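Local coordinates for protein extracellular ligand-binding receptor (Desulfitobacterium hafniense, PDB 4Q6B) that binds leucine and probably delivers it, as the extracellular substrate-binding component, to an ABC transporter for amino-acid uptake, at residues H142-I147 against G170-D175; D199-A204 against I223-I228. All blocks are in the same frame, centred on the assembly; numbering follows the deposited sequence.

Contact 1. Residues H142-I147 against G170-D175; sequences HERMVI and GITIVD. With CA (calcium ion), chain D; CA (calcium ion), chain E.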
ATOM      1  N   HIS A 142      -1.913  10.602  23.202  1.00 17.48           N
ATOM      2  CA  HIS A 142      -0.583  10.043  23.340  1.00 18.30           C
ATOM      3  C   HIS A 142       0.458  11.123  23.511  1.00 20.25           C
ATOM      4  O   HIS A 142       0.399  12.144  22.853  1.00 20.35           O
ATOM      5  CB  HIS A 142      -0.248   9.149  22.166  1.00 21.93           C
ATOM      6  CG  HIS A 142      -1.056   7.901  22.147  1.00 25.16           C
ATOM      7  ND1 HIS A 142      -0.628   6.735  22.734  1.00 25.98           N
ATOM      8  CD2 HIS A 142      -2.296   7.654  21.676  1.00 22.40           C
ATOM      9  CE1 HIS A 142      -1.561   5.814  22.599  1.00 25.67           C
ATOM     10  NE2 HIS A 142      -2.579   6.343  21.950  1.00 24.88           N
ATOM     11  N   GLU A 143       1.405  10.881  24.410  1.00 16.53           N
ATOM     12  CA  GLU A 143       2.488  11.832  24.660  1.00 20.28           C
ATOM     13  C   GLU A 143       3.886  11.228  24.674  1.00 18.69           C
ATOM     14  O   GLU A 143       4.864  11.938  24.419  1.00 20.21           O
ATOM     15  CB  GLU A 143       2.280  12.549  26.007  1.00 22.17           C
ATOM     16  CG  GLU A 143       0.913  13.218  26.108  1.00 27.93           C
ATOM     17  CD  GLU A 143       0.834  14.302  27.163  1.00 36.01           C
ATOM     18  OE1 GLU A 143       1.750  14.413  27.988  1.00 41.47           O
ATOM     19  OE2 GLU A 143      -0.162  15.049  27.144  1.00 39.36           O
ATOM     20  N   ARG A 144       4.006   9.959  25.100  0.96 17.76           N
ATOM     21  CA  ARG A 144       5.309   9.298  25.301  0.96 19.22           C
ATOM     22  C   ARG A 144       5.221   7.901  24.678  0.96 17.77           C
ATOM     23  O   ARG A 144       4.493   7.063  25.178  0.96 19.09           O
ATOM     24  CB  ARG A 144       5.625   9.172  26.795  0.96 17.53           C
ATOM     25  CG  ARG A 144       5.565  10.499  27.571  0.96 26.35           C
ATOM     26  CD  ARG A 144       6.386  10.531  28.880  0.96 30.86           C
ATOM     27  NE  ARG A 144       7.484  11.477  28.657  0.96 45.41           N
ATOM     28  CZ  ARG A 144       8.757  11.316  29.011  0.96 52.30           C
ATOM     29  NH1 ARG A 144       9.163  10.243  29.692  0.96 50.13           N
ATOM     30  NH2 ARG A 144       9.635  12.261  28.696  0.96 56.15           N
HETATM   31  N   MSE A 145       5.914   7.654  23.568  1.00 15.91           N
HETATM   32  CA  MSE A 145       5.705   6.394  22.857  1.00 14.33           C
HETATM   33  C   MSE A 145       7.037   5.663  22.627  1.00 17.48           C
HETATM   34  O   MSE A 145       8.138   6.251  22.707  1.00 17.69           O
HETATM   35  CB  MSE A 145       4.983   6.640  21.518  1.00 17.43           C
HETATM   36  CG  MSE A 145       3.507   7.068  21.711  1.00 15.55           C
HETATM   37 SE   MSE A 145       2.639   7.208  20.024  0.73 21.76          SE
HETATM   38  CE  MSE A 145       2.639   5.298  19.524  1.00 18.50           C
ATOM     39  N   VAL A 146       6.932   4.370  22.323  1.00 16.91           N
ATOM     40  CA  VAL A 146       8.103   3.530  21.996  1.00 15.84           C
ATOM     41  C   VAL A 146       8.010   3.092  20.536  1.00 16.49           C
ATOM     42  O   VAL A 146       6.922   2.872  20.037  1.00 18.28           O
ATOM     43  CB  VAL A 146       8.168   2.270  22.910  1.00 22.07           C
ATOM     44  CG1 VAL A 146       9.188   1.225  22.409  1.00 19.42           C
ATOM     45  CG2 VAL A 146       8.562   2.659  24.355  1.00 20.10           C
ATOM     46  N   ILE A 147       9.137   2.963  19.837  1.00 17.77           N
ATOM     47  CA  ILE A 147       9.100   2.493  18.448  1.00 15.68           C
ATOM     48  C   ILE A 147       9.880   1.183  18.373  1.00 18.28           C
ATOM     49  O   ILE A 147      11.059   1.134  18.747  1.00 18.92           O
ATOM     50  CB  ILE A 147       9.722   3.513  17.458  1.00 16.09           C
ATOM     51  CG1 ILE A 147       8.886   4.804  17.391  1.00 17.22           C
ATOM     52  CG2 ILE A 147       9.809   2.925  16.016  1.00 19.66           C
ATOM     53  CD1 ILE A 147       9.584   5.878  16.542  1.00 17.65           C
ATOM     54  N   GLY A 170       3.941  16.940  19.477  1.00 20.37           N
ATOM     55  CA  GLY A 170       4.239  16.954  20.908  1.00 19.92           C
ATOM     56  C   GLY A 170       4.381  15.578  21.532  1.00 22.05           C
ATOM     57  O   GLY A 170       4.329  15.431  22.764  1.00 20.51           O
ATOM     58  N   ILE A 171       4.564  14.562  20.706  1.00 17.81           N
ATOM     59  CA  ILE A 171       4.848  13.211  21.215  1.00 15.48           C
ATOM     60  C   ILE A 171       6.333  12.974  21.287  1.00 18.82           C
ATOM     61  O   ILE A 171       7.065  13.193  20.300  1.00 19.63           O
ATOM     62  CB  ILE A 171       4.175  12.158  20.300  1.00 16.03           C
ATOM     63  CG1 ILE A 171       2.660  12.395  20.260  1.00 17.74           C
ATOM     64  CG2 ILE A 171       4.467  10.724  20.754  1.00 16.46           C
ATOM     65  CD1 ILE A 171       1.980  11.534  19.188  1.00 19.08           C
ATOM     66  N   THR A 172       6.802  12.518  22.464  1.00 16.53           N
ATOM     67  CA  THR A 172       8.202  12.204  22.675  1.00 18.78           C
ATOM     68  C   THR A 172       8.375  10.712  22.448  1.00 19.18           C
ATOM     69  O   THR A 172       7.544   9.922  22.916  1.00 21.09           O
ATOM     70  CB  THR A 172       8.562  12.511  24.138  1.00 25.63           C
ATOM     71  OG1 THR A 172       8.334  13.902  24.393  1.00 32.30           O
ATOM     72  CG2 THR A 172      10.015  12.182  24.433  1.00 27.48           C
ATOM     73  N   ILE A 173       9.440  10.330  21.753  1.00 18.97           N
ATOM     74  CA  ILE A 173       9.794   8.934  21.614  1.00 19.69           C
ATOM     75  C   ILE A 173      10.744   8.610  22.756  1.00 20.32           C
ATOM     76  O   ILE A 173      11.891   9.060  22.761  1.00 23.27           O
ATOM     77  CB  ILE A 173      10.453   8.638  20.253  1.00 20.82           C
ATOM     78  CG1 ILE A 173       9.493   9.003  19.096  1.00 21.26           C
ATOM     79  CG2 ILE A 173      10.878   7.158  20.166  1.00 25.53           C
ATOM     80  CD1 ILE A 173       8.096   8.275  19.174  1.00 19.13           C
ATOM     81  N   VAL A 174      10.272   7.846  23.741  1.00 18.53           N
ATOM     82  CA  VAL A 174      11.074   7.601  24.930  1.00 17.63           C
ATOM     83  C   VAL A 174      12.032   6.411  24.759  1.00 19.68           C
ATOM     84  O   VAL A 174      12.987   6.279  25.507  1.00 21.25           O
ATOM     85  CB  VAL A 174      10.194   7.410  26.194  1.00 20.48           C
ATOM     86  CG1 VAL A 174       9.348   8.665  26.444  1.00 20.82           C
ATOM     87  CG2 VAL A 174       9.325   6.146  26.068  1.00 19.68           C
ATOM     88  N   ASP A 175      11.779   5.548  23.773  1.00 19.91           N
ATOM     89  CA  ASP A 175      12.748   4.485  23.487  1.00 18.58           C
ATOM     90  C   ASP A 175      12.493   3.972  22.085  1.00 18.39           C
ATOM     91  O   ASP A 175      11.371   3.961  21.630  1.00 17.26           O
ATOM     92  CB  ASP A 175      12.623   3.332  24.496  1.00 20.11           C
ATOM     93  CG  ASP A 175      13.772   2.314  24.406  1.00 23.06           C
ATOM     94  OD1 ASP A 175      14.910   2.663  23.958  1.00 20.11           O
ATOM     95  OD2 ASP A 175      13.540   1.146  24.843  1.00 21.88           O
TER
HETATM   96 CA    CA D 403       4.550  16.738  24.753  1.00 35.22          CA
HETATM   97 CA    CA E 404      16.822   1.771  22.742  1.00 23.98          CA
HETATM   98  O   HOH W   1       5.676  14.480  25.317  1.00 28.50           O
HETATM   99  O   HOH W   2       3.634  16.515  27.072  1.00 36.88           O
HETATM  100  O   HOH W   3       6.850  17.491  23.272  1.00 30.38           O
HETATM  101  O   HOH W   4       2.486  16.405  24.509  1.00 29.76           O
HETATM  102  O   HOH W   5       6.431  17.557  26.210  1.00 41.05           O
HETATM  103  O   HOH W   6      18.408  -0.335  21.836  1.00 41.94           O
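Arg144 and Val174 meet at about a right angle: CG1 of Val174 lies over one face of the guanidinium, displaced toward its rim and 3.6 Å from NH1 of Arg144. A bend at chi3 (112°) turns that face to the valine and NH1 to the carbonyl of Phe196, its hydrogen-bond partner. On the same sheet face, CG2 of Val146 lies 4.0 Å from CG2 of Val174. The other side is apolar. Selenomethionine Met145 crosses Ile171 at a slant, its CG 3.9 Å from CG2 of the isoleucine, and Ile147 crosses Ile173 at about a right angle through their CD1 methyls; helix 153-168, the connection of this beta-alpha-beta unit, packs there. Four backbone hydrogen bonds of a parallel ladder, among them Met145 N to Thr172 O at 2.9 Å, join the strands. At one end Gly170 O, in a Schellman motif closing that helix, binds a calcium ion at 2.4 Å; a water on this ion bridges Glu143 O and Thr172 OG1. Asp175 OD1 binds a second calcium 2.4 Å away; OD2 has a salt bridge with Lys192 NZ and a hydrogen bond from Trp193 NE1. Neutral ligands thus hold the first ion; only the Asp175 carboxylate would probably offset charge, at the second.

Contact 2. Residues D199-A204 against I223-I228; sequences DGIFIA and IEVPLI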
ATOM      1  N   ASP A 199       2.969   5.313  26.786  1.00 18.60           N
ATOM      2  CA  ASP A 199       1.518   5.182  26.589  1.00 19.45           C
ATOM      3  C   ASP A 199       1.123   4.544  25.269  1.00 20.37           C
ATOM      4  O   ASP A 199      -0.064   4.444  24.953  1.00 18.15           O
ATOM      5  CB  ASP A 199       0.796   6.531  26.789  1.00 21.72           C
ATOM      6  CG  ASP A 199       1.287   7.618  25.856  1.00 20.61           C
ATOM      7  OD1 ASP A 199       1.377   8.794  26.315  1.00 24.56           O
ATOM      8  OD2 ASP A 199       1.548   7.348  24.659  1.00 23.83           O
ATOM      9  N   GLY A 200       2.099   4.113  24.481  1.00 16.00           N
ATOM     10  CA  GLY A 200       1.787   3.451  23.224  1.00 18.20           C
ATOM     11  C   GLY A 200       3.045   2.977  22.553  1.00 18.45           C
ATOM     12  O   GLY A 200       4.135   3.512  22.811  1.00 17.50           O
ATOM     13  N   ILE A 201       2.894   1.998  21.665  1.00 13.71           N
ATOM     14  CA  ILE A 201       3.999   1.482  20.850  1.00 16.28           C
ATOM     15  C   ILE A 201       3.659   1.548  19.371  1.00 17.63           C
ATOM     16  O   ILE A 201       2.587   1.050  18.944  1.00 16.25           O
ATOM     17  CB  ILE A 201       4.329   0.021  21.215  1.00 14.95           C
ATOM     18  CG1 ILE A 201       4.743  -0.058  22.663  1.00 17.60           C
ATOM     19  CG2 ILE A 201       5.490  -0.498  20.361  1.00 17.65           C
ATOM     20  CD1 ILE A 201       4.764  -1.501  23.260  1.00 18.28           C
ATOM     21  N   PHE A 202       4.564   2.145  18.594  1.00 14.33           N
ATOM     22  CA  PHE A 202       4.468   2.098  17.144  1.00 14.25           C
ATOM     23  C   PHE A 202       5.410   1.007  16.622  1.00 18.57           C
ATOM     24  O   PHE A 202       6.607   1.011  16.888  1.00 17.60           O
ATOM     25  CB  PHE A 202       4.868   3.427  16.548  1.00 13.04           C
ATOM     26  CG  PHE A 202       4.766   3.452  15.062  1.00 13.66           C
ATOM     27  CD1 PHE A 202       3.563   3.278  14.435  1.00 21.45           C
ATOM     28  CD2 PHE A 202       5.917   3.562  14.295  1.00 14.99           C
ATOM     29  CE1 PHE A 202       3.476   3.255  13.042  1.00 24.28           C
ATOM     30  CE2 PHE A 202       5.845   3.558  12.894  1.00 19.12           C
ATOM     31  CZ  PHE A 202       4.620   3.396  12.272  1.00 23.07           C
ATOM     32  N   ILE A 203       4.838   0.073  15.881  1.00 16.95           N
ATOM     33  CA  ILE A 203       5.581  -1.031  15.323  1.00 18.45           C
ATOM     34  C   ILE A 203       5.896  -0.728  13.857  1.00 22.51           C
ATOM     35  O   ILE A 203       5.026  -0.753  13.010  1.00 23.10           O
ATOM     36  CB  ILE A 203       4.746  -2.312  15.413  1.00 19.04           C
ATOM     37  CG1 ILE A 203       4.321  -2.561  16.865  1.00 21.56           C
ATOM     38  CG2 ILE A 203       5.504  -3.499  14.848  1.00 20.70           C
ATOM     39  CD1 ILE A 203       3.189  -3.553  17.029  1.00 24.47           C
ATOM     40  N   ALA A 204       7.169  -0.495  13.587  1.00 19.32           N
ATOM     41  CA  ALA A 204       7.657  -0.147  12.265  1.00 22.44           C
ATOM     42  C   ALA A 204       8.339  -1.379  11.696  1.00 27.70           C
ATOM     43  O   ALA A 204       9.415  -1.320  11.138  1.00 37.39           O
ATOM     44  CB  ALA A 204       8.607   1.022  12.326  1.00 21.90           C
ATOM     45  N   ILE A 223       1.706  -6.485  28.144  1.00 25.90           N
ATOM     46  CA  ILE A 223       1.805  -5.094  27.764  1.00 25.05           C
ATOM     47  C   ILE A 223       0.418  -4.535  27.466  1.00 27.93           C
ATOM     48  O   ILE A 223      -0.337  -5.088  26.648  1.00 27.45           O
ATOM     49  CB  ILE A 223       2.758  -4.922  26.564  1.00 24.67           C
ATOM     50  CG1 ILE A 223       4.173  -5.308  26.999  1.00 25.64           C
ATOM     51  CG2 ILE A 223       2.690  -3.500  26.022  1.00 25.82           C
ATOM     52  CD1 ILE A 223       5.214  -5.133  25.936  1.00 25.92           C
ATOM     53  N   GLU A 224       0.068  -3.444  28.147  1.00 28.97           N
ATOM     54  CA  GLU A 224      -1.325  -3.005  28.168  1.00 37.22           C
ATOM     55  C   GLU A 224      -1.612  -1.908  27.126  1.00 31.82           C
ATOM     56  O   GLU A 224      -2.757  -1.731  26.671  1.00 31.72           O
ATOM     57  CB  GLU A 224      -1.673  -2.524  29.595  1.00 38.20           C
ATOM     58  CG  GLU A 224      -3.148  -2.263  29.850  1.00 38.82           C
ATOM     59  CD  GLU A 224      -3.924  -3.549  30.108  1.00 41.30           C
ATOM     60  OE1 GLU A 224      -4.881  -3.832  29.335  1.00 40.01           O
ATOM     61  OE2 GLU A 224      -3.569  -4.277  31.072  1.00 36.35           O
ATOM     62  N   VAL A 225      -0.563  -1.188  26.727  1.00 23.41           N
ATOM     63  CA  VAL A 225      -0.740   0.044  25.973  1.00 20.57           C
ATOM     64  C   VAL A 225      -1.128  -0.187  24.519  1.00 20.97           C
ATOM     65  O   VAL A 225      -0.905  -1.281  23.995  1.00 22.46           O
ATOM     66  CB  VAL A 225       0.544   0.869  25.999  1.00 21.79           C
ATOM     67  CG1 VAL A 225       0.946   1.107  27.484  1.00 21.93           C
ATOM     68  CG2 VAL A 225       1.666   0.139  25.264  1.00 19.27           C
ATOM     69  N   PRO A 226      -1.756   0.823  23.879  1.00 19.24           N
ATOM     70  CA  PRO A 226      -2.137   0.627  22.474  1.00 20.14           C
ATOM     71  C   PRO A 226      -0.973   0.306  21.565  1.00 20.84           C
ATOM     72  O   PRO A 226       0.116   0.854  21.737  1.00 20.22           O
ATOM     73  CB  PRO A 226      -2.682   1.994  22.077  1.00 20.86           C
ATOM     74  CG  PRO A 226      -3.364   2.483  23.351  1.00 21.54           C
ATOM     75  CD  PRO A 226      -2.407   2.021  24.458  1.00 25.95           C
ATOM     76  N   LEU A 227      -1.215  -0.578  20.587  1.00 15.17           N
ATOM     77  CA  LEU A 227      -0.217  -0.943  19.584  1.00 14.20           C
ATOM     78  C   LEU A 227      -0.695  -0.366  18.248  1.00 18.23           C
ATOM     79  O   LEU A 227      -1.905  -0.407  17.938  1.00 17.27           O
ATOM     80  CB  LEU A 227      -0.057  -2.474  19.472  1.00 17.94           C
ATOM     81  CG  LEU A 227       0.199  -3.223  20.790  1.00 22.22           C
ATOM     82  CD1 LEU A 227       0.449  -4.682  20.491  1.00 23.21           C
ATOM     83  CD2 LEU A 227       1.424  -2.627  21.493  1.00 21.46           C
ATOM     84  N   ILE A 228       0.252   0.197  17.501  1.00 15.32           N
ATOM     85  CA  ILE A 228      -0.049   0.861  16.222  1.00 19.05           C
ATOM     86  C   ILE A 228       0.922   0.358  15.182  1.00 20.81           C
ATOM     87  O   ILE A 228       2.122   0.166  15.476  1.00 15.97           O
ATOM     88  CB  ILE A 228       0.099   2.414  16.374  1.00 14.60           C
ATOM     89  CG1 ILE A 228      -0.873   2.943  17.426  1.00 19.06           C
ATOM     90  CG2 ILE A 228      -0.182   3.120  15.035  1.00 16.53           C
ATOM     91  CD1 ILE A 228      -0.238   3.274  18.756  1.00 22.73           C
TER
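Ile201 is held to the segment 223-228 through both of its backbone polar groups: its N donates to Pro226 O at 3.0 Å, and its O accepts from Ile228 N at 2.9 Å, a more bent bond (146° at the hydrogen). The third bond, Ile203 N to Ile228 O, is short at 2.7 Å and almost straight at 176°; all three donors approach nearly head-on to the carbonyl. Each of these acceptors also receives a CA-H contact, from Gly200, Leu227 and Phe202 in turn. This is the parallel pairing of a beta-alpha-beta unit, strands 200-204 and 227-229 joined through helix 207-221, in the mixed sheet of a periplasmic-binding-protein fold. Through their backbones Gly200 bonds to Val146, and Phe202 to Val146 and Tyr148. The Asp199 carboxylate turns to the start of strand 144-149 and the loop leading into it: OD1 accepts from the backbone N of Glu143 and Arg144, OD2 from His142 ND1. Ile201 and Leu227 lie side by side, CB to CD2 3.9 Å, with CD1 of Ile201 reaching Ile223. On the opposite face the Phe202 ring, anti to the backbone N (chi1 -179°), stacks on Phe162 and presents an edge to Ile228, CD1 of Phe202 lying 3.8 Å from CG2 of Ile228.

Overall arrangement
Contacts 1 and 2 are successive beta-alpha-beta pairings in one sheet, and their inner strands, 144-149 and 200-204, are neighbours, so the four strands run 172-177, 144-149, 200-204, 227-229. Both share parallel backbone bonding. Contact 1 includes the outermost strand 172-177, is partly buried, and adds an arginine, an aspartate and metal-bound oxygens; contact 2 sits further in, is mostly buried, and adds aliphatic and aromatic side chains. The two join directly: the carbonyl of Arg144 probably takes a hydrogen bond from Asp199 N, and Met145 packs on Asp199 and Gly200. Helix 126-139 touches side chains of both, whereas the connecting helices differ, 153-168 in contact 1 and 207-221 in contact 2.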